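Local coordinates for ABC transporter, substrate binding protein (Aeropyrum pernix, PDB 3EAF) that probably binds a solute outside the cell and delivers it to an ABC transporter, as periplasmic binding proteins of its family do, at residues A[233-238]-A[249-254]. Numbering follows the deposited sequence.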
# COMPACT_ATOMS: atom_id res chain seq x y z
N TRP A 233 -2.26 4.36 3.32
CA TRP A 233 -2.95 5.21 2.34
C TRP A 233 -3.66 6.42 2.96
O TRP A 233 -4.27 7.21 2.25
CB TRP A 233 -3.93 4.39 1.48
CG TRP A 233 -3.30 3.25 0.72
CD1 TRP A 233 -3.41 1.92 1.01
CD2 TRP A 233 -2.45 3.34 -0.43
NE1 TRP A 233 -2.69 1.18 0.11
CE2 TRP A 233 -2.09 2.02 -0.79
CE3 TRP A 233 -1.97 4.40 -1.21
CZ2 TRP A 233 -1.27 1.74 -1.88
CZ3 TRP A 233 -1.15 4.12 -2.30
CH2 TRP A 233 -0.81 2.80 -2.63
N GLY A 234 -3.56 6.56 4.29
CA GLY A 234 -4.31 7.60 5.02
C GLY A 234 -3.49 8.79 5.47
O GLY A 234 -4.02 9.73 6.08
N PHE A 235 -2.19 8.75 5.16
CA PHE A 235 -1.21 9.70 5.70
C PHE A 235 -0.05 9.82 4.72
O PHE A 235 0.48 8.80 4.25
CB PHE A 235 -0.70 9.19 7.04
CG PHE A 235 0.11 10.20 7.83
CD1 PHE A 235 -0.50 11.00 8.79
CD2 PHE A 235 1.50 10.30 7.66
CE1 PHE A 235 0.24 11.91 9.54
CE2 PHE A 235 2.25 11.22 8.40
CZ PHE A 235 1.61 12.02 9.35
N ASP A 236 0.33 11.05 4.39
CA ASP A 236 1.54 11.32 3.60
C ASP A 236 1.97 12.78 3.78
O ASP A 236 1.55 13.44 4.74
CB ASP A 236 1.39 10.91 2.11
CG ASP A 236 0.28 11.67 1.37
OD1 ASP A 236 0.22 12.91 1.45
OD2 ASP A 236 -0.54 11.00 0.68
N GLU A 237 2.79 13.27 2.85
CA GLU A 237 3.38 14.62 2.91
C GLU A 237 2.35 15.75 3.01
O GLU A 237 2.67 16.83 3.50
CB GLU A 237 4.30 14.86 1.70
CG GLU A 237 5.54 13.94 1.63
CD GLU A 237 5.28 12.63 0.91
OE1 GLU A 237 4.11 12.29 0.64
OE2 GLU A 237 6.27 11.93 0.58
N ARG A 238 1.13 15.49 2.54
CA ARG A 238 0.03 16.48 2.55
C ARG A 238 -0.67 16.59 3.90
O ARG A 238 -1.40 17.55 4.15
CB ARG A 238 -1.00 16.13 1.48
CG ARG A 238 -0.52 16.32 0.05
CD ARG A 238 -1.46 15.65 -0.94
NE ARG A 238 -1.46 14.19 -0.77
CZ ARG A 238 -2.20 13.34 -1.49
NH1 ARG A 238 -3.01 13.77 -2.45
NH2 ARG A 238 -2.11 12.04 -1.26
N GLY A 249 1.38 17.09 16.51
CA GLY A 249 1.87 16.26 17.60
C GLY A 249 1.02 15.04 17.93
O GLY A 249 1.38 14.26 18.81
N LYS A 250 -0.10 14.87 17.21
CA LYS A 250 -1.12 13.88 17.59
C LYS A 250 -1.56 12.90 16.50
O LYS A 250 -2.55 12.20 16.67
CB LYS A 250 -2.38 14.57 18.14
CG LYS A 250 -2.14 15.44 19.38
CD LYS A 250 -3.45 15.87 20.01
CE LYS A 250 -4.14 16.98 19.24
NZ LYS A 250 -5.31 17.47 20.02
N VAL A 251 -0.84 12.86 15.38
CA VAL A 251 -1.19 11.95 14.27
C VAL A 251 0.04 11.18 13.80
O VAL A 251 1.13 11.74 13.70
CB VAL A 251 -1.85 12.68 13.07
CG1 VAL A 251 -2.38 11.67 12.04
CG2 VAL A 251 -3.00 13.59 13.53
N PHE A 252 -0.16 9.90 13.52
CA PHE A 252 0.92 9.03 13.05
C PHE A 252 0.47 8.27 11.81
O PHE A 252 -0.69 7.85 11.71
CB PHE A 252 1.33 8.05 14.15
CG PHE A 252 1.94 8.70 15.38
CD1 PHE A 252 3.32 8.87 15.47
CD2 PHE A 252 1.13 9.15 16.42
CE1 PHE A 252 3.89 9.47 16.59
CE2 PHE A 252 1.69 9.76 17.54
CZ PHE A 252 3.07 9.93 17.62
N GLY A 253 1.39 8.09 10.87
CA GLY A 253 1.12 7.33 9.66
C GLY A 253 2.04 6.13 9.57
O GLY A 253 3.21 6.20 9.96
N ILE A 254 1.51 5.03 9.05
CA ILE A 254 2.32 3.85 8.78
C ILE A 254 2.81 3.95 7.34
O ILE A 254 2.09 4.44 6.46
CB ILE A 254 1.49 2.55 8.97
CG1 ILE A 254 0.95 2.45 10.40
CG2 ILE A 254 2.30 1.31 8.59
CD1 ILE A 254 -0.11 1.37 10.59
O HOH W 1 2.25 7.02 5.67
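Phe235 lays its ring on Gly253 in one of the two alpha/beta lobes of this periplasmic binding protein fold, where the loop leaving strand 227-230 passes over the neighbouring parallel strand 251-255. Phe235 CB already sits 3.7 Å from Gly253 CA. Because CG is anti to the backbone N (chi1 -169°), the ring slants across the strand, its CD1-CE1 edge on the Val251 side. CG and CD2 stay over the glycine, whose CA lies 3.9 Å from the ring centroid and 29° off the normal, a CH-pi contact. Gly253 N lies over the middle of the same face, and the carbonyl carbon of Phe252 is offset toward its rim. Farther out, CD1 and CE1 both meet Val251 CG1, CE1 at 3.6 Å with the methyl approaching obliquely, while CE2 stays near Gly253 N. Gly253 has no side chain, and the place a CB would take is filled by Phe235 CD2, which lets ring and backbone close up. Thr230, Ile355 and Tyr259 also touch the Phe235 side chain, tying it into the buried layer beside the sheet. A leucine in place of Phe235 would probably leave Gly253 without its aromatic cover and open a gap beside Val251 CG1. Just beyond, the chain turns into helix 239-243: Asp236 OD1 caps Arg238 N, and the carboxylate takes Arg238 NE and NH2 side-on, one nitrogen to each oxygen, while OD2 also pairs with Arg289. Back at the strand, one water joins the two backbones, donating to Phe235 O at 2.9 Å and to Ile254 O at 2.7 Å.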